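Local atomic coordinates of putative peptidase (Bacteroides fragilis, PDB entry 5DYN), a protein that is a cysteine protease of the clostripain family that probably activates the B. fragilis toxin, this chain being an N-terminal piece of the enzyme. Residues 23-28 against 56-61; 61-66 against 84-89. All coordinates share one frame; numbering follows the deposited sequence.

Contact 1. Residues 23-28 against 56-61; sequences IAQNSL and YIDDYS. With NA (sodium ion), chain D; NA (sodium ion), chain C.
Q25 and D58 meet through two sodium ions rather than directly. The amide oxygen Q25 OE1 bridges them, 2.4 Å from the sodium ion of chain D and 2.4 Å from that of chain C. The D58 carboxylate spans the same pair with one oxygen each: OD1 lies 2.4 Å from the sodium ion of chain D, and OD2 2.6 Å from that of chain C. OD2 is also hydrogen-bonded with S89 OG. Q25 extends from its loop with CG anti to the backbone N (chi1 -168°), which carries OE1 across to the ions. The backbone oxygens of D59 and S61 also bind the sodium ion of chain D, and E86 OE2 joins them; Q87 O and D5 of the partner chain complete the other site. On the backbone, A24 N gives a weak, bent bond to D58 O (3.1 Å). The 59-61 turn is an Asx turn: S61 N and S61 OG approach D59 OD1 from one face of the carboxylate, while D59 OD2 forms a salt bridge with R64. Farther out, the Y60 hydroxyl donates a weak bond to N26 O (OH to O 2.6 Å), and the ring turns its edge to Q25 C. N26 OD1 takes the capping bond from L28 N, and N26 ND2 reaches both I23 O and Q4 of the partner chain. The apolar contact is small: A24 CB meets I57 CD1 at 3.9 Å, and both side chains lie against A32 of helix 29-43. With Q25 OE1 and D58 OD1 3.6 Å apart and both acceptors, the cations probably offset their mutual repulsion, joining the loops after strands 16-23 and 51-58 by coordination.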
ATOM      1  N   ILE A  23      -2.187 -12.833   1.186  1.00 37.62           N
ATOM      2  CA  ILE A  23      -3.248 -13.353   0.340  1.00 34.27           C
ATOM      3  C   ILE A  23      -2.606 -13.808  -0.967  1.00 35.44           C
ATOM      4  O   ILE A  23      -2.543 -13.056  -1.940  1.00 37.86           O
ATOM      5  CB  ILE A  23      -4.339 -12.299   0.083  1.00 28.48           C
ATOM      6  CG1 ILE A  23      -4.824 -11.714   1.411  1.00 28.44           C
ATOM      7  CG2 ILE A  23      -5.493 -12.903  -0.705  1.00 28.86           C
ATOM      8  CD1 ILE A  23      -5.798 -10.564   1.260  1.00 25.36           C
ATOM      9  N   ALA A  24      -2.114 -15.043  -0.974  1.00 38.20           N
ATOM     10  CA  ALA A  24      -1.288 -15.529  -2.073  1.00 32.87           C
ATOM     11  C   ALA A  24      -2.002 -16.540  -2.965  1.00 36.40           C
ATOM     12  O   ALA A  24      -1.382 -17.148  -3.837  1.00 37.14           O
ATOM     13  CB  ALA A  24      -0.007 -16.135  -1.523  1.00 30.79           C
ATOM     14  N   GLN A  25      -3.303 -16.719  -2.757  1.00 37.93           N
ATOM     15  CA  GLN A  25      -4.069 -17.656  -3.574  1.00 38.05           C
ATOM     16  C   GLN A  25      -4.415 -17.006  -4.907  1.00 35.03           C
ATOM     17  O   GLN A  25      -5.580 -16.739  -5.214  1.00 38.19           O
ATOM     18  CB  GLN A  25      -5.330 -18.117  -2.843  1.00 33.13           C
ATOM     19  CG  GLN A  25      -6.022 -19.304  -3.495  1.00 33.14           C
ATOM     20  CD  GLN A  25      -7.080 -19.904  -2.602  1.00 38.87           C
ATOM     21  OE1 GLN A  25      -6.814 -20.237  -1.450  1.00 38.54           O
ATOM     22  NE2 GLN A  25      -8.296 -20.030  -3.121  1.00 43.17           N
ATOM     23  N   ASN A  26      -3.379 -16.756  -5.696  1.00 33.03           N
ATOM     24  CA  ASN A  26      -3.511 -16.043  -6.952  1.00 33.45           C
ATOM     25  C   ASN A  26      -2.275 -16.257  -7.805  1.00 36.77           C
ATOM     26  O   ASN A  26      -1.529 -17.212  -7.591  1.00 37.26           O
ATOM     27  CB  ASN A  26      -3.740 -14.554  -6.693  1.00 30.21           C
ATOM     28  CG  ASN A  26      -2.801 -13.997  -5.641  1.00 33.67           C
ATOM     29  OD1 ASN A  26      -1.603 -14.276  -5.655  1.00 37.58           O
ATOM     30  ND2 ASN A  26      -3.345 -13.223  -4.707  1.00 30.26           N
ATOM     31  N   SER A  27      -2.052 -15.360  -8.757  1.00 34.65           N
ATOM     32  CA  SER A  27      -0.919 -15.476  -9.667  1.00 35.88           C
ATOM     33  C   SER A  27       0.423 -15.283  -8.959  1.00 38.62           C
ATOM     34  O   SER A  27       1.471 -15.592  -9.521  1.00 39.87           O
ATOM     35  CB  SER A  27      -1.052 -14.463 -10.805  1.00 35.61           C
ATOM     36  OG  SER A  27      -0.798 -13.150 -10.343  1.00 36.90           O
ATOM     37  N   LEU A  28       0.390 -14.777  -7.731  1.00 31.59           N
ATOM     38  CA  LEU A  28       1.617 -14.494  -6.994  1.00 30.99           C
ATOM     39  C   LEU A  28       2.056 -15.668  -6.129  1.00 37.53           C
ATOM     40  O   LEU A  28       3.094 -15.603  -5.466  1.00 34.09           O
ATOM     41  CB  LEU A  28       1.436 -13.258  -6.117  1.00 32.25           C
ATOM     42  CG  LEU A  28       1.060 -11.982  -6.861  1.00 38.95           C
ATOM     43  CD1 LEU A  28       0.698 -10.895  -5.871  1.00 30.40           C
ATOM     44  CD2 LEU A  28       2.199 -11.542  -7.766  1.00 36.41           C
ATOM     45  N   TYR A  56       0.945 -15.030   8.185  1.00 37.75           N
ATOM     46  CA  TYR A  56      -0.225 -15.725   7.677  1.00 35.99           C
ATOM     47  C   TYR A  56      -0.043 -15.924   6.176  1.00 34.64           C
ATOM     48  O   TYR A  56       0.094 -14.958   5.426  1.00 35.15           O
ATOM     49  CB  TYR A  56      -1.508 -14.948   7.979  1.00 31.41           C
ATOM     50  CG  TYR A  56      -2.740 -15.571   7.369  1.00 34.99           C
ATOM     51  CD1 TYR A  56      -3.361 -16.658   7.971  1.00 36.53           C
ATOM     52  CD2 TYR A  56      -3.276 -15.083   6.185  1.00 28.72           C
ATOM     53  CE1 TYR A  56      -4.486 -17.234   7.414  1.00 37.97           C
ATOM     54  CE2 TYR A  56      -4.395 -15.651   5.620  1.00 28.87           C
ATOM     55  CZ  TYR A  56      -4.998 -16.728   6.238  1.00 35.08           C
ATOM     56  OH  TYR A  56      -6.118 -17.301   5.677  1.00 37.36           O
ATOM     57  N   ILE A  57      -0.018 -17.177   5.740  1.00 27.84           N
ATOM     58  CA  ILE A  57       0.184 -17.475   4.329  1.00 28.71           C
ATOM     59  C   ILE A  57      -0.922 -18.376   3.794  1.00 32.26           C
ATOM     60  O   ILE A  57      -1.154 -19.479   4.296  1.00 33.89           O
ATOM     61  CB  ILE A  57       1.572 -18.127   4.078  1.00 38.79           C
ATOM     62  CG1 ILE A  57       1.640 -18.758   2.683  1.00 35.77           C
ATOM     63  CG2 ILE A  57       1.902 -19.149   5.156  1.00 33.89           C
ATOM     64  CD1 ILE A  57       1.770 -17.750   1.555  1.00 32.81           C
ATOM     65  N   ASP A  58      -1.616 -17.883   2.776  1.00 34.33           N
ATOM     66  CA  ASP A  58      -2.676 -18.637   2.124  1.00 35.22           C
ATOM     67  C   ASP A  58      -2.377 -18.751   0.633  1.00 36.90           C
ATOM     68  O   ASP A  58      -2.825 -17.923  -0.164  1.00 38.20           O
ATOM     69  CB  ASP A  58      -4.032 -17.969   2.355  1.00 33.46           C
ATOM     70  CG  ASP A  58      -5.188 -18.810   1.851  1.00 39.79           C
ATOM     71  OD1 ASP A  58      -4.983 -20.019   1.620  1.00 44.14           O
ATOM     72  OD2 ASP A  58      -6.302 -18.263   1.688  1.00 33.82           O
ATOM     73  N   ASP A  59      -1.608 -19.770   0.263  1.00 32.04           N
ATOM     74  CA  ASP A  59      -1.216 -19.963  -1.131  1.00 39.92           C
ATOM     75  C   ASP A  59      -2.124 -20.977  -1.822  1.00 35.45           C
ATOM     76  O   ASP A  59      -3.344 -20.854  -1.771  1.00 38.92           O
ATOM     77  CB  ASP A  59       0.251 -20.397  -1.223  1.00 29.55           C
ATOM     78  CG  ASP A  59       0.643 -21.376  -0.136  1.00 30.91           C
ATOM     79  OD1 ASP A  59      -0.248 -22.058   0.411  1.00 37.77           O
ATOM     80  OD2 ASP A  59       1.847 -21.460   0.172  1.00 31.90           O
ATOM     81  N   TYR A  60      -1.536 -21.975  -2.474  1.00 38.35           N
ATOM     82  CA  TYR A  60      -2.335 -22.988  -3.156  1.00 40.50           C
ATOM     83  C   TYR A  60      -2.604 -24.187  -2.255  1.00 43.04           C
ATOM     84  O   TYR A  60      -3.115 -25.209  -2.705  1.00 50.96           O
ATOM     85  CB  TYR A  60      -1.655 -23.443  -4.447  1.00 40.16           C
ATOM     86  CG  TYR A  60      -1.709 -22.416  -5.553  1.00 40.37           C
ATOM     87  CD1 TYR A  60      -2.552 -21.314  -5.461  1.00 37.25           C
ATOM     88  CD2 TYR A  60      -0.924 -22.550  -6.691  1.00 40.08           C
ATOM     89  CE1 TYR A  60      -2.609 -20.373  -6.468  1.00 34.90           C
ATOM     90  CE2 TYR A  60      -0.971 -21.610  -7.706  1.00 43.47           C
ATOM     91  CZ  TYR A  60      -1.817 -20.525  -7.588  1.00 41.85           C
ATOM     92  OH  TYR A  60      -1.870 -19.585  -8.588  1.00 42.58           O
ATOM     93  N   SER A  61      -2.253 -24.056  -0.982  1.00 44.32           N
ATOM     94  CA  SER A  61      -2.595 -25.065   0.014  1.00 49.72           C
ATOM     95  C   SER A  61      -3.227 -24.391   1.229  1.00 48.72           C
ATOM     96  O   SER A  61      -3.351 -23.167   1.267  1.00 49.22           O
ATOM     97  CB  SER A  61      -1.362 -25.880   0.416  1.00 40.70           C
ATOM     98  OG  SER A  61      -0.275 -25.041   0.759  1.00 50.61           O
TER
HETATM   99 NA    NA D 402      -5.143 -21.572  -0.260  1.00 47.52          NA
HETATM  100 NA    NA C 401      -8.252 -19.102   0.131  1.00 33.95          NA

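Contact 2. Residues 61-66 against 84-89. With NA (sodium ion), chain D; NA (sodium ion), chain C.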
ATOM      1  N   SER A  61      -2.253 -24.056  -0.982  1.00 44.32           N
ATOM      2  CA  SER A  61      -2.595 -25.065   0.014  1.00 49.72           C
ATOM      3  C   SER A  61      -3.227 -24.391   1.229  1.00 48.72           C
ATOM      4  O   SER A  61      -3.351 -23.167   1.267  1.00 49.22           O
ATOM      5  CB  SER A  61      -1.362 -25.880   0.416  1.00 40.70           C
ATOM      6  OG  SER A  61      -0.275 -25.041   0.759  1.00 50.61           O
ATOM      7  N   ALA A  62      -3.625 -25.194   2.212  1.00 47.25           N
ATOM      8  CA  ALA A  62      -4.367 -24.706   3.375  1.00 47.27           C
ATOM      9  C   ALA A  62      -3.670 -23.544   4.079  1.00 43.62           C
ATOM     10  O   ALA A  62      -2.451 -23.558   4.248  1.00 45.50           O
ATOM     11  CB  ALA A  62      -4.602 -25.844   4.358  1.00 46.97           C
ATOM     12  N   PRO A  63      -4.451 -22.530   4.484  1.00 39.26           N
ATOM     13  CA  PRO A  63      -3.921 -21.367   5.203  1.00 43.10           C
ATOM     14  C   PRO A  63      -3.228 -21.774   6.495  1.00 39.02           C
ATOM     15  O   PRO A  63      -3.562 -22.809   7.069  1.00 42.51           O
ATOM     16  CB  PRO A  63      -5.172 -20.529   5.495  1.00 36.29           C
ATOM     17  CG  PRO A  63      -6.164 -20.957   4.474  1.00 35.42           C
ATOM     18  CD  PRO A  63      -5.899 -22.414   4.242  1.00 39.16           C
ATOM     19  N   ARG A  64      -2.274 -20.969   6.943  1.00 36.44           N
ATOM     20  CA  ARG A  64      -1.551 -21.276   8.166  1.00 33.07           C
ATOM     21  C   ARG A  64      -0.922 -20.027   8.772  1.00 38.41           C
ATOM     22  O   ARG A  64      -0.340 -19.202   8.069  1.00 33.75           O
ATOM     23  CB  ARG A  64      -0.479 -22.334   7.892  1.00 37.49           C
ATOM     24  CG  ARG A  64       0.429 -21.996   6.723  1.00 40.82           C
ATOM     25  CD  ARG A  64       0.789 -23.228   5.917  1.00 34.45           C
ATOM     26  NE  ARG A  64       1.690 -22.914   4.812  1.00 39.42           N
ATOM     27  CZ  ARG A  64       1.296 -22.640   3.571  1.00 34.74           C
ATOM     28  NH1 ARG A  64       0.008 -22.646   3.261  1.00 36.63           N
ATOM     29  NH2 ARG A  64       2.195 -22.368   2.638  1.00 34.72           N
ATOM     30  N   LEU A  65      -1.063 -19.889  10.085  1.00 38.86           N
ATOM     31  CA  LEU A  65      -0.412 -18.811  10.808  1.00 38.75           C
ATOM     32  C   LEU A  65       0.815 -19.353  11.527  1.00 40.98           C
ATOM     33  O   LEU A  65       0.708 -20.236  12.378  1.00 38.79           O
ATOM     34  CB  LEU A  65      -1.368 -18.159  11.807  1.00 40.85           C
ATOM     35  CG  LEU A  65      -0.736 -17.039  12.636  1.00 40.04           C
ATOM     36  CD1 LEU A  65      -0.203 -15.945  11.722  1.00 36.23           C
ATOM     37  CD2 LEU A  65      -1.729 -16.479  13.638  1.00 38.81           C
ATOM     38  N   ILE A  66       1.978 -18.824  11.172  1.00 35.45           N
ATOM     39  CA  ILE A  66       3.229 -19.294  11.741  1.00 39.98           C
ATOM     40  C   ILE A  66       4.010 -18.158  12.381  1.00 44.96           C
ATOM     41  O   ILE A  66       3.647 -16.989  12.254  1.00 46.72           O
ATOM     42  CB  ILE A  66       4.119 -19.967  10.676  1.00 41.18           C
ATOM     43  CG1 ILE A  66       4.651 -18.923   9.696  1.00 35.94           C
ATOM     44  CG2 ILE A  66       3.353 -21.065   9.948  1.00 44.55           C
ATOM     45  CD1 ILE A  66       5.485 -19.504   8.583  1.00 34.80           C
ATOM     46  N   TYR A  84      -5.535 -23.500   9.460  1.00 45.89           N
ATOM     47  CA  TYR A  84      -6.900 -23.143   9.110  1.00 44.98           C
ATOM     48  C   TYR A  84      -7.435 -24.043   8.010  1.00 44.23           C
ATOM     49  O   TYR A  84      -6.667 -24.554   7.195  1.00 51.09           O
ATOM     50  CB  TYR A  84      -6.971 -21.677   8.668  1.00 41.61           C
ATOM     51  CG  TYR A  84      -6.422 -20.700   9.683  1.00 39.07           C
ATOM     52  CD1 TYR A  84      -7.233 -20.180  10.684  1.00 45.17           C
ATOM     53  CD2 TYR A  84      -5.094 -20.294   9.639  1.00 34.59           C
ATOM     54  CE1 TYR A  84      -6.739 -19.284  11.615  1.00 37.87           C
ATOM     55  CE2 TYR A  84      -4.589 -19.400  10.566  1.00 45.90           C
ATOM     56  CZ  TYR A  84      -5.417 -18.898  11.553  1.00 42.98           C
ATOM     57  OH  TYR A  84      -4.924 -18.005  12.478  1.00 42.17           O
ATOM     58  N   PRO A  85      -8.760 -24.250   7.989  1.00 45.11           N
ATOM     59  CA  PRO A  85      -9.395 -24.865   6.821  1.00 35.04           C
ATOM     60  C   PRO A  85      -9.305 -23.914   5.643  1.00 40.76           C
ATOM     61  O   PRO A  85      -9.002 -22.738   5.849  1.00 42.76           O
ATOM     62  CB  PRO A  85     -10.844 -25.055   7.268  1.00 42.87           C
ATOM     63  CG  PRO A  85     -11.050 -23.982   8.290  1.00 35.11           C
ATOM     64  CD  PRO A  85      -9.743 -23.892   9.025  1.00 34.42           C
ATOM     65  N   GLU A  86      -9.555 -24.398   4.433  1.00 47.54           N
ATOM     66  CA  GLU A  86      -9.516 -23.514   3.280  1.00 44.92           C
ATOM     67  C   GLU A  86     -10.586 -22.443   3.425  1.00 48.27           C
ATOM     68  O   GLU A  86     -11.705 -22.722   3.852  1.00 44.63           O
ATOM     69  CB  GLU A  86      -9.695 -24.289   1.975  1.00 39.14           C
ATOM     70  CG  GLU A  86      -8.383 -24.684   1.296  1.00 50.80           C
ATOM     71  CD  GLU A  86      -7.625 -23.503   0.686  1.00 62.71           C
ATOM     72  OE1 GLU A  86      -7.948 -22.330   0.986  1.00 54.33           O
ATOM     73  OE2 GLU A  86      -6.695 -23.755  -0.112  1.00 66.12           O
ATOM     74  N   GLN A  87     -10.227 -21.213   3.082  1.00 45.75           N
ATOM     75  CA  GLN A  87     -11.083 -20.072   3.361  1.00 42.58           C
ATOM     76  C   GLN A  87     -10.698 -18.877   2.510  1.00 34.03           C
ATOM     77  O   GLN A  87      -9.588 -18.805   1.994  1.00 41.84           O
ATOM     78  CB  GLN A  87     -10.997 -19.706   4.844  1.00 39.83           C
ATOM     79  CG  GLN A  87      -9.593 -19.334   5.289  1.00 39.39           C
ATOM     80  CD  GLN A  87      -9.455 -19.254   6.792  1.00 34.87           C
ATOM     81  OE1 GLN A  87     -10.397 -19.542   7.528  1.00 40.77           O
ATOM     82  NE2 GLN A  87      -8.277 -18.863   7.258  1.00 30.41           N
ATOM     83  N   ASN A  88     -11.627 -17.941   2.367  1.00 38.31           N
ATOM     84  CA  ASN A  88     -11.344 -16.684   1.695  1.00 35.39           C
ATOM     85  C   ASN A  88     -10.583 -15.749   2.627  1.00 37.79           C
ATOM     86  O   ASN A  88     -11.165 -15.167   3.541  1.00 37.54           O
ATOM     87  CB  ASN A  88     -12.644 -16.033   1.218  1.00 36.06           C
ATOM     88  CG  ASN A  88     -12.431 -14.644   0.653  1.00 36.66           C
ATOM     89  OD1 ASN A  88     -11.340 -14.300   0.199  1.00 35.74           O
ATOM     90  ND2 ASN A  88     -13.487 -13.838   0.666  1.00 39.97           N
ATOM     91  N   SER A  89      -9.281 -15.611   2.394  1.00 34.51           N
ATOM     92  CA  SER A  89      -8.441 -14.766   3.236  1.00 34.05           C
ATOM     93  C   SER A  89      -8.657 -13.281   2.945  1.00 33.26           C
ATOM     94  O   SER A  89      -8.120 -12.418   3.641  1.00 33.68           O
ATOM     95  CB  SER A  89      -6.970 -15.133   3.049  1.00 28.82           C
ATOM     96  OG  SER A  89      -6.766 -16.510   3.306  1.00 31.16           O
TER
HETATM   97 NA    NA D 402      -5.143 -21.572  -0.260  1.00 47.52          NA
HETATM   98 NA    NA C 401      -8.252 -19.102   0.131  1.00 33.95          NA
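P63 and Y84 face each other at the open end of the beta hairpin formed by strands 64-70 and 76-83. Y84 N donates to P63 O (3.2 Å, N-H...O 160°), meeting the oxygen from above the carbonyl plane. Next to this bond P63 CB packs on Y84 CB at 3.8 Å. Y84 CG stands anti to its own carbonyl carbon (chi1 -55°), and the ring runs beside the backbone of 63-65, presenting its edge to P63 C, R64 N and L65 CB. L65 lies alongside and points the same way, its CB 3.6 Å from Y84 OH; K97 and V98 of helix 92-105 also touch the tyrosine. Farther round the proline ring, P63 CG rests 3.9 Å from Q87 CG, the extended glutamine crossing it at a slant. A sodium ion joins the loops as well: S61 O and E86 OE2 both bind the ion of chain D, at 2.8 and 2.7 Å. R64 NH1 bonds A62 O, close to the guanidinium plane. E86, bent at chi2, turns OE1 back so that its anti lone pair accepts Q87 N at 3.3 Å.

Contacts 1 and 2 share S61 and the same two sodium ions, and their centres lie about 9 Å apart. The ions sit close together at the ends of neighbouring strands 51-58 and 64-70, joining three loops of the sheet and, through D5, the partner chain. D58 of contact 1 links them directly: its OD1 packs 3.2 Å from P63 CG, and its OD2 lies 3.3 Å from Q87 O, a fellow ligand of the sodium ion of chain C. S89 OG of contact 2 lies 2.6 Å from Y56 OH of contact 1, a probable hydrogen bond.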